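Local coordinates for N-acetylgalactosaminyltransferase 7 (Homo sapiens, PDB 6IWR), which belongs to a glycosyltransferase family whose members combine a GT-A fold domain with a ricin-type beta-trefoil lectin domain, at residues I359-K362 with I363-G367; R407-E410 with V411-E415; K440-D444 with H445-S449. All blocks are in the same frame, centred on the assembly; numbering follows the deposited sequence.

Contact 1: residues I359-K362 with I363-G367; sequences ISYK and IWQCG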
loop_
_atom_site.group_PDB
_atom_site.type_symbol
_atom_site.label_atom_id
_atom_site.label_comp_id
_atom_site.label_asym_id
_atom_site.label_seq_id
_atom_site.Cartn_x
_atom_site.Cartn_y
_atom_site.Cartn_z
ATOM N N ILE A 359 -20.521 -24.021 -0.180
ATOM C CA ILE A 359 -20.375 -25.448 -0.446
ATOM C C ILE A 359 -19.906 -26.178 0.803
ATOM O O ILE A 359 -20.346 -27.308 1.061
ATOM C CB ILE A 359 -19.426 -25.665 -1.645
ATOM C CG1 ILE A 359 -19.477 -27.112 -2.141
ATOM C CG2 ILE A 359 -17.994 -25.324 -1.273
ATOM C CD1 ILE A 359 -20.758 -27.492 -2.779
ATOM N N SER A 360 -19.038 -25.550 1.614
ATOM C CA SER A 360 -18.626 -26.159 2.885
ATOM C C SER A 360 -19.815 -26.393 3.815
ATOM O O SER A 360 -20.013 -27.508 4.313
ATOM C CB SER A 360 -17.592 -25.287 3.593
ATOM O OG SER A 360 -16.447 -25.099 2.794
ATOM N N TYR A 361 -20.601 -25.347 4.096
ATOM C CA TYR A 361 -21.754 -25.535 4.972
ATOM C C TYR A 361 -22.715 -26.574 4.387
ATOM O O TYR A 361 -23.111 -27.512 5.088
ATOM C CB TYR A 361 -22.457 -24.200 5.247
ATOM C CG TYR A 361 -21.525 -23.103 5.730
ATOM C CD1 TYR A 361 -20.539 -23.363 6.667
ATOM C CD2 TYR A 361 -21.627 -21.810 5.224
ATOM C CE1 TYR A 361 -19.689 -22.365 7.098
ATOM C CE2 TYR A 361 -20.789 -20.801 5.639
ATOM C CZ TYR A 361 -19.818 -21.075 6.576
ATOM O OH TYR A 361 -18.962 -20.066 6.988
ATOM N N LYS A 362 -23.060 -26.462 3.092
ATOM C CA LYS A 362 -23.906 -27.489 2.469
ATOM C C LYS A 362 -23.386 -28.897 2.757
ATOM O O LYS A 362 -24.142 -29.779 3.192
ATOM C CB LYS A 362 -24.018 -27.293 0.949
ATOM C CG LYS A 362 -24.956 -26.194 0.537
ATOM C CD LYS A 362 -25.603 -26.439 -0.809
ATOM C CE LYS A 362 -24.752 -25.915 -1.947
ATOM N NZ LYS A 362 -25.576 -25.172 -2.931
ATOM N N ILE A 363 -22.101 -29.142 2.480
ATOM C CA ILE A 363 -21.592 -30.502 2.619
ATOM C C ILE A 363 -21.755 -30.974 4.059
ATOM O O ILE A 363 -22.235 -32.087 4.328
ATOM C CB ILE A 363 -20.127 -30.582 2.178
ATOM C CG1 ILE A 363 -20.027 -30.426 0.676
ATOM C CG2 ILE A 363 -19.531 -31.883 2.634
ATOM C CD1 ILE A 363 -18.594 -30.340 0.186
ATOM N N TRP A 364 -21.338 -30.138 5.005
ATOM C CA TRP A 364 -21.293 -30.568 6.392
ATOM C C TRP A 364 -22.697 -30.717 6.964
ATOM O O TRP A 364 -23.032 -31.758 7.547
ATOM C CB TRP A 364 -20.481 -29.573 7.209
ATOM C CG TRP A 364 -19.015 -29.832 7.249
ATOM C CD1 TRP A 364 -18.022 -28.968 6.895
ATOM C CD2 TRP A 364 -18.365 -31.013 7.729
ATOM N NE1 TRP A 364 -16.800 -29.528 7.120
ATOM C CE2 TRP A 364 -16.971 -30.787 7.626
ATOM C CE3 TRP A 364 -18.821 -32.233 8.252
ATOM C CZ2 TRP A 364 -16.025 -31.751 7.988
ATOM C CZ3 TRP A 364 -17.892 -33.182 8.626
ATOM C CH2 TRP A 364 -16.501 -32.935 8.498
ATOM N N GLN A 365 -23.533 -29.691 6.806
ATOM C CA GLN A 365 -24.841 -29.698 7.433
ATOM C C GLN A 365 -25.819 -30.646 6.765
ATOM O O GLN A 365 -26.844 -30.976 7.367
ATOM C CB GLN A 365 -25.420 -28.292 7.450
ATOM C CG GLN A 365 -24.745 -27.392 8.460
ATOM C CD GLN A 365 -25.197 -25.966 8.314
ATOM O OE1 GLN A 365 -26.353 -25.641 8.605
ATOM N NE2 GLN A 365 -24.298 -25.106 7.837
ATOM N N CYS A 366 -25.535 -31.116 5.559
ATOM C CA CYS A 366 -26.451 -32.024 4.895
ATOM C C CYS A 366 -25.931 -33.444 4.885
ATOM O O CYS A 366 -26.397 -34.257 4.081
ATOM C CB CYS A 366 -26.759 -31.542 3.478
ATOM S SG CYS A 366 -27.434 -29.841 3.483
ATOM N N GLY A 367 -24.987 -33.763 5.763
ATOM C CA GLY A 367 -24.599 -35.139 5.963
ATOM C C GLY A 367 -23.300 -35.575 5.327
ATOM O O GLY A 367 -22.915 -36.735 5.491
#
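The indole of Trp364 approaches the carbonyl of Ser360 at a slant, its CD1 lying 3.6 Å from Ser360 O, while its NE1 is taken up by Ser324 O and its ring meets that of Phe453. One residue on, the side chain of Gln365 runs beside Tyr361 and points the same way, with the phenol and amide planes 57° apart; Trp296 and Phe450 both meet the Tyr361 ring edge-to-face. Ile359 and Ile363 come together on another part of the helix surface. Ile359 turns CG1 away from its own backbone N (chi1 -168°), which brings that carbon to 4.1 Å from Ile363 CD1, and Phe339 and Leu342 of helix 336-342 pack against Ile359. Residues 359 to 365 form the last turns of helix 355-365, whose final bonds include Ile363 N to Ile359 O (2.9 Å) and Gln365 N to Tyr361 O (2.8 Å). The helix ends in a Schellman motif: Gly367, with positive phi, is the C-prime residue, Gly368 N bonds to Ile363 O, and Gly367 N makes a weak bond to Trp364 O. Just before it, Cys366 N still reaches Lys362 O (3.1 Å), though with a more bent N-H...O angle of 136°. Lys362 carries its own charge back along the helix to a salt bridge with Glu358, and Cys366 SG is tied to Cys447 by a disulfide.

Contact 2: residues R407-E410 with V411-E415; sequences RVVE and VWWDE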
loop_
_atom_site.group_PDB
_atom_site.type_symbol
_atom_site.label_atom_id
_atom_site.label_comp_id
_atom_site.label_asym_id
_atom_site.label_seq_id
_atom_site.Cartn_x
_atom_site.Cartn_y
_atom_site.Cartn_z
ATOM N N ARG A 407 -26.242 -13.871 1.167
ATOM C CA ARG A 407 -26.979 -15.048 0.729
ATOM C C ARG A 407 -26.523 -16.272 1.506
ATOM O O ARG A 407 -27.336 -17.022 2.054
ATOM C CB ARG A 407 -26.810 -15.246 -0.778
ATOM C CG ARG A 407 -27.324 -14.068 -1.619
ATOM C CD ARG A 407 -27.156 -14.324 -3.092
ATOM N NE ARG A 407 -27.800 -15.567 -3.489
ATOM C CZ ARG A 407 -29.099 -15.686 -3.771
ATOM N NH1 ARG A 407 -29.908 -14.643 -3.672
ATOM N NH2 ARG A 407 -29.611 -16.859 -4.128
ATOM N N VAL A 408 -25.216 -16.459 1.618
ATOM C CA VAL A 408 -24.715 -17.624 2.335
ATOM C C VAL A 408 -25.210 -17.616 3.768
ATOM O O VAL A 408 -25.710 -18.630 4.272
ATOM C CB VAL A 408 -23.183 -17.680 2.277
ATOM C CG1 VAL A 408 -22.680 -18.894 3.068
ATOM C CG2 VAL A 408 -22.731 -17.752 0.827
ATOM N N VAL A 409 -25.065 -16.472 4.449
ATOM C CA VAL A 409 -25.381 -16.404 5.874
ATOM C C VAL A 409 -26.868 -16.639 6.103
ATOM O O VAL A 409 -27.263 -17.396 7.000
ATOM C CB VAL A 409 -24.928 -15.055 6.460
ATOM C CG1 VAL A 409 -25.615 -14.791 7.813
ATOM C CG2 VAL A 409 -23.386 -15.008 6.592
ATOM N N GLU A 410 -27.712 -15.994 5.286
ATOM C CA GLU A 410 -29.151 -16.051 5.495
ATOM C C GLU A 410 -29.697 -17.471 5.328
ATOM O O GLU A 410 -30.713 -17.829 5.951
ATOM C CB GLU A 410 -29.853 -15.087 4.533
ATOM C CG GLU A 410 -29.998 -13.617 5.016
ATOM C CD GLU A 410 -30.625 -13.487 6.395
ATOM O OE1 GLU A 410 -30.269 -12.527 7.127
ATOM O OE2 GLU A 410 -31.459 -14.353 6.747
ATOM N N VAL A 411 -29.056 -18.307 4.508
ATOM C CA VAL A 411 -29.602 -19.649 4.324
ATOM C C VAL A 411 -28.981 -20.653 5.302
ATOM O O VAL A 411 -29.639 -21.625 5.676
ATOM C CB VAL A 411 -29.471 -20.110 2.850
ATOM C CG1 VAL A 411 -28.189 -19.660 2.274
ATOM C CG2 VAL A 411 -29.550 -21.635 2.744
ATOM N N TRP A 412 -27.758 -20.415 5.783
ATOM C CA TRP A 412 -27.015 -21.447 6.506
ATOM C C TRP A 412 -26.694 -21.126 7.957
ATOM O O TRP A 412 -26.596 -22.058 8.756
ATOM C CB TRP A 412 -25.700 -21.780 5.775
ATOM C CG TRP A 412 -25.934 -22.443 4.461
ATOM C CD1 TRP A 412 -25.716 -21.917 3.208
ATOM C CD2 TRP A 412 -26.503 -23.741 4.254
ATOM N NE1 TRP A 412 -26.110 -22.832 2.233
ATOM C CE2 TRP A 412 -26.593 -23.952 2.856
ATOM C CE3 TRP A 412 -26.968 -24.741 5.115
ATOM C CZ2 TRP A 412 -27.118 -25.119 2.315
ATOM C CZ3 TRP A 412 -27.490 -25.906 4.566
ATOM C CH2 TRP A 412 -27.558 -26.085 3.186
ATOM N N TRP A 413 -26.524 -19.857 8.335
ATOM C CA TRP A 413 -25.988 -19.542 9.658
ATOM C C TRP A 413 -27.036 -19.464 10.760
ATOM O O TRP A 413 -26.661 -19.272 11.923
ATOM C CB TRP A 413 -25.231 -18.213 9.649
ATOM C CG TRP A 413 -23.844 -18.263 9.117
ATOM C CD1 TRP A 413 -23.335 -19.153 8.202
ATOM C CD2 TRP A 413 -22.765 -17.375 9.458
ATOM N NE1 TRP A 413 -22.007 -18.870 7.951
ATOM C CE2 TRP A 413 -21.633 -17.781 8.700
ATOM C CE3 TRP A 413 -22.645 -16.279 10.323
ATOM C CZ2 TRP A 413 -20.398 -17.134 8.793
ATOM C CZ3 TRP A 413 -21.422 -15.635 10.411
ATOM C CH2 TRP A 413 -20.311 -16.063 9.646
ATOM N N ASP A 414 -28.319 -19.580 10.439
ATOM C CA ASP A 414 -29.360 -19.477 11.451
ATOM C C ASP A 414 -29.127 -18.318 12.412
ATOM O O ASP A 414 -28.935 -17.172 11.988
ATOM C CB ASP A 414 -29.474 -20.759 12.265
ATOM C CG ASP A 414 -29.602 -21.986 11.399
ATOM O OD1 ASP A 414 -30.098 -21.854 10.264
ATOM O OD2 ASP A 414 -29.179 -23.077 11.851
ATOM N N GLU A 415 -29.144 -18.618 13.715
ATOM C CA GLU A 415 -29.085 -17.589 14.741
ATOM C C GLU A 415 -27.751 -16.879 14.629
ATOM O O GLU A 415 -27.594 -15.741 15.089
ATOM C CB GLU A 415 -29.285 -18.171 16.148
ATOM C CG GLU A 415 -28.573 -19.487 16.450
ATOM C CD GLU A 415 -29.546 -20.653 16.588
ATOM O OE1 GLU A 415 -29.306 -21.555 17.435
ATOM O OE2 GLU A 415 -30.559 -20.648 15.853
HETATM O O HOH W 1 -30.392 -19.094 8.504
#
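Val411 and Val408 are joined by a weak backbone bond, Val411 N to Val408 O at 3.4 Å, in the C-terminal part of helix 400-412, where two tryptophans follow one another in the chain. Trp412 follows with N bonded to the same Val408 O (3.1 Å), an oxygen that also sits at the edge of the indole, near its plane. Its CD1 packs on Val408 CG1 at 4.3 Å, and the ring goes on to Lys362 and Gln365 of helix 355-365. Trp413 gives its N to Val409 O (2.9 Å) in a straighter bond, 163° at the hydrogen. With CG swung beside the backbone N (chi1 -80°), its indole is laid against Val409: CG2 stands over the six-membered ring in a CH-pi contact, 3.9 Å from the centroid and 16° off the normal, and the Phe450 ring stacks on the same indole. Asp414, with positive phi, breaks the helical run. Its OD2 takes the backbone N of Phe450, and its OD1 forms a salt bridge with Arg442. A water closes the turn, donating to Glu410 O at 2.9 Å and to Asp414 OD1 at 3.3 Å.

Contact 3: residues K440-D444 with H445-S449; sequences KFRED and HNCKS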
loop_
_atom_site.group_PDB
_atom_site.type_symbol
_atom_site.label_atom_id
_atom_site.label_comp_id
_atom_site.label_asym_id
_atom_site.label_seq_id
_atom_site.Cartn_x
_atom_site.Cartn_y
_atom_site.Cartn_z
ATOM N N LYS A 440 -35.571 -23.898 0.650
ATOM C CA LYS A 440 -36.324 -25.138 0.481
ATOM C C LYS A 440 -35.395 -26.349 0.354
ATOM O O LYS A 440 -35.706 -27.438 0.866
ATOM C CB LYS A 440 -37.243 -25.035 -0.727
ATOM C CG LYS A 440 -38.101 -26.254 -0.931
ATOM C CD LYS A 440 -39.230 -25.967 -1.910
ATOM C CE LYS A 440 -39.599 -27.193 -2.737
ATOM N NZ LYS A 440 -39.835 -28.373 -1.900
ATOM N N PHE A 441 -34.257 -26.187 -0.329
ATOM C CA PHE A 441 -33.284 -27.274 -0.409
ATOM C C PHE A 441 -32.894 -27.769 0.978
ATOM O O PHE A 441 -32.948 -28.973 1.268
ATOM C CB PHE A 441 -32.042 -26.816 -1.172
ATOM C CG PHE A 441 -30.923 -27.804 -1.135
ATOM C CD1 PHE A 441 -30.826 -28.801 -2.104
ATOM C CD2 PHE A 441 -29.964 -27.751 -0.125
ATOM C CE1 PHE A 441 -29.795 -29.725 -2.065
ATOM C CE2 PHE A 441 -28.919 -28.659 -0.090
ATOM C CZ PHE A 441 -28.839 -29.654 -1.060
ATOM N N ARG A 442 -32.503 -26.841 1.854
ATOM C CA ARG A 442 -32.057 -27.213 3.189
ATOM C C ARG A 442 -33.160 -27.916 3.968
ATOM O O ARG A 442 -32.904 -28.904 4.667
ATOM C CB ARG A 442 -31.582 -25.974 3.929
ATOM C CG ARG A 442 -31.004 -26.291 5.248
ATOM C CD ARG A 442 -30.562 -25.035 5.947
ATOM N NE ARG A 442 -30.415 -25.274 7.377
ATOM C CZ ARG A 442 -30.019 -24.352 8.243
ATOM N NH1 ARG A 442 -29.726 -23.129 7.825
ATOM N NH2 ARG A 442 -29.908 -24.661 9.527
ATOM N N GLU A 443 -34.398 -27.428 3.860
ATOM C CA GLU A 443 -35.500 -28.084 4.551
ATOM C C GLU A 443 -35.824 -29.445 3.946
ATOM O O GLU A 443 -36.049 -30.408 4.677
ATOM C CB GLU A 443 -36.732 -27.187 4.548
ATOM C CG GLU A 443 -36.853 -26.362 5.821
ATOM C CD GLU A 443 -37.894 -25.257 5.728
ATOM O OE1 GLU A 443 -38.158 -24.765 4.599
ATOM O OE2 GLU A 443 -38.444 -24.883 6.794
ATOM N N ASP A 444 -35.862 -29.552 2.622
ATOM C CA ASP A 444 -36.252 -30.825 2.022
ATOM C C ASP A 444 -35.274 -31.932 2.387
ATOM O O ASP A 444 -35.688 -33.068 2.637
ATOM C CB ASP A 444 -36.367 -30.687 0.503
ATOM C CG ASP A 444 -37.631 -29.949 0.076
ATOM O OD1 ASP A 444 -38.518 -29.744 0.932
ATOM O OD2 ASP A 444 -37.718 -29.546 -1.106
ATOM N N HIS A 445 -33.977 -31.621 2.432
ATOM C CA HIS A 445 -32.936 -32.584 2.780
ATOM C C HIS A 445 -32.683 -32.695 4.280
ATOM O O HIS A 445 -31.743 -33.381 4.681
ATOM C CB HIS A 445 -31.631 -32.228 2.068
ATOM C CG HIS A 445 -31.677 -32.452 0.590
ATOM N ND1 HIS A 445 -31.147 -33.571 -0.013
ATOM C CD2 HIS A 445 -32.190 -31.695 -0.410
ATOM C CE1 HIS A 445 -31.326 -33.494 -1.319
ATOM N NE2 HIS A 445 -31.963 -32.369 -1.588
ATOM N N ASN A 446 -33.476 -32.026 5.110
ATOM C CA ASN A 446 -33.420 -32.216 6.554
ATOM C C ASN A 446 -32.043 -31.882 7.103
ATOM O O ASN A 446 -31.558 -32.529 8.035
ATOM C CB ASN A 446 -33.824 -33.639 6.917
ATOM C CG ASN A 446 -35.138 -33.689 7.626
ATOM O OD1 ASN A 446 -36.154 -34.186 7.082
ATOM N ND2 ASN A 446 -35.144 -33.170 8.868
ATOM N N CYS A 447 -31.407 -30.861 6.511
ATOM C CA CYS A 447 -30.031 -30.521 6.866
ATOM C C CYS A 447 -29.966 -30.051 8.314
ATOM O O CYS A 447 -30.891 -29.422 8.836
ATOM C CB CYS A 447 -29.445 -29.454 5.917
ATOM S SG CYS A 447 -29.386 -29.981 4.153
ATOM N N LYS A 448 -28.848 -30.365 8.956
ATOM C CA LYS A 448 -28.621 -30.035 10.348
ATOM C C LYS A 448 -28.426 -28.532 10.554
ATOM O O LYS A 448 -28.178 -27.758 9.622
ATOM C CB LYS A 448 -27.408 -30.791 10.862
ATOM C CG LYS A 448 -27.547 -32.274 10.732
ATOM C CD LYS A 448 -26.583 -32.998 11.642
ATOM C CE LYS A 448 -25.862 -34.110 10.880
ATOM N NZ LYS A 448 -25.620 -35.251 11.791
ATOM N N SER A 449 -28.536 -28.130 11.816
ATOM C CA SER A 449 -28.520 -26.728 12.200
ATOM C C SER A 449 -27.100 -26.167 12.201
ATOM O O SER A 449 -26.116 -26.883 12.412
ATOM C CB SER A 449 -29.115 -26.559 13.591
ATOM O OG SER A 449 -28.284 -27.234 14.526
#
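His445 meets Phe441 twice, through its ring face and through its ring edge. The two rings, one helical turn apart, lie with centroids 4.4 Å apart and planes at 34°, an oblique pair, and His445 CD2 sits over the Phe441 face toward its rim. The same CD2 is 3.3 Å from Phe441 O, which lies in the imidazole plane at its edge. That oxygen also accepts the backbone N of His445 at 3.1 Å, so one carbonyl faces both the main chain and the side chain of the histidine. Phe55 adds a further ring beside His445.

Helix 436-444 ends here in a Schellman motif with Asn446, at positive phi, as C-prime residue: Cys447 N reaches back to Arg442 O (3.1 Å, 168° at the hydrogen), and Asn446 N bonds to Glu443 O. The reversal brings Cys447 against the helix, its CB 3.6 Å from Arg442 CG and its sulfur obliquely beside the Phe441 ring. Arg442 is stretched out from CG to NE, CG pointing away from its backbone N (chi1 -175°); this extended shape lays the guanidinium beside residues 447 to 449. Cys447 O lies at its edge, and NH2 comes within 3.5 Å of Lys448 O. On the helix, Lys440 NZ binds the syn lone pair of Asp444 OD2 in a salt bridge. Ser449 OG caps Trp452 N, starting helix 450-457. Hydrogen-bonded through NH1 to Val411 O, the Arg442 guanidinium is held where its positive charge is probably spread over carbonyl oxygens of the outgoing chain.

In the fold
The three contacts follow one another along the chain, each at the C-terminal end of a different helix: 355-365, 400-412 and 436-444. Their centres lie only about 10 to 12 Å apart, on the same side of the chain's centre. Helix 355-365 leads into strand 369-373 of the large mixed sheet of the GT-A part, whereas the other two helices follow strand 376-382 in the chain. Contacts 1 and 3 are covalently joined by the Cys366-Cys447 disulfide; contacts 1 and 2 meet through packing of Lys362 on Trp412; contacts 2 and 3 share the Asp414-Arg442 salt bridge. The ends of the two later helices are thereby tied to the end of helix 355-365, next to the mixed sheet.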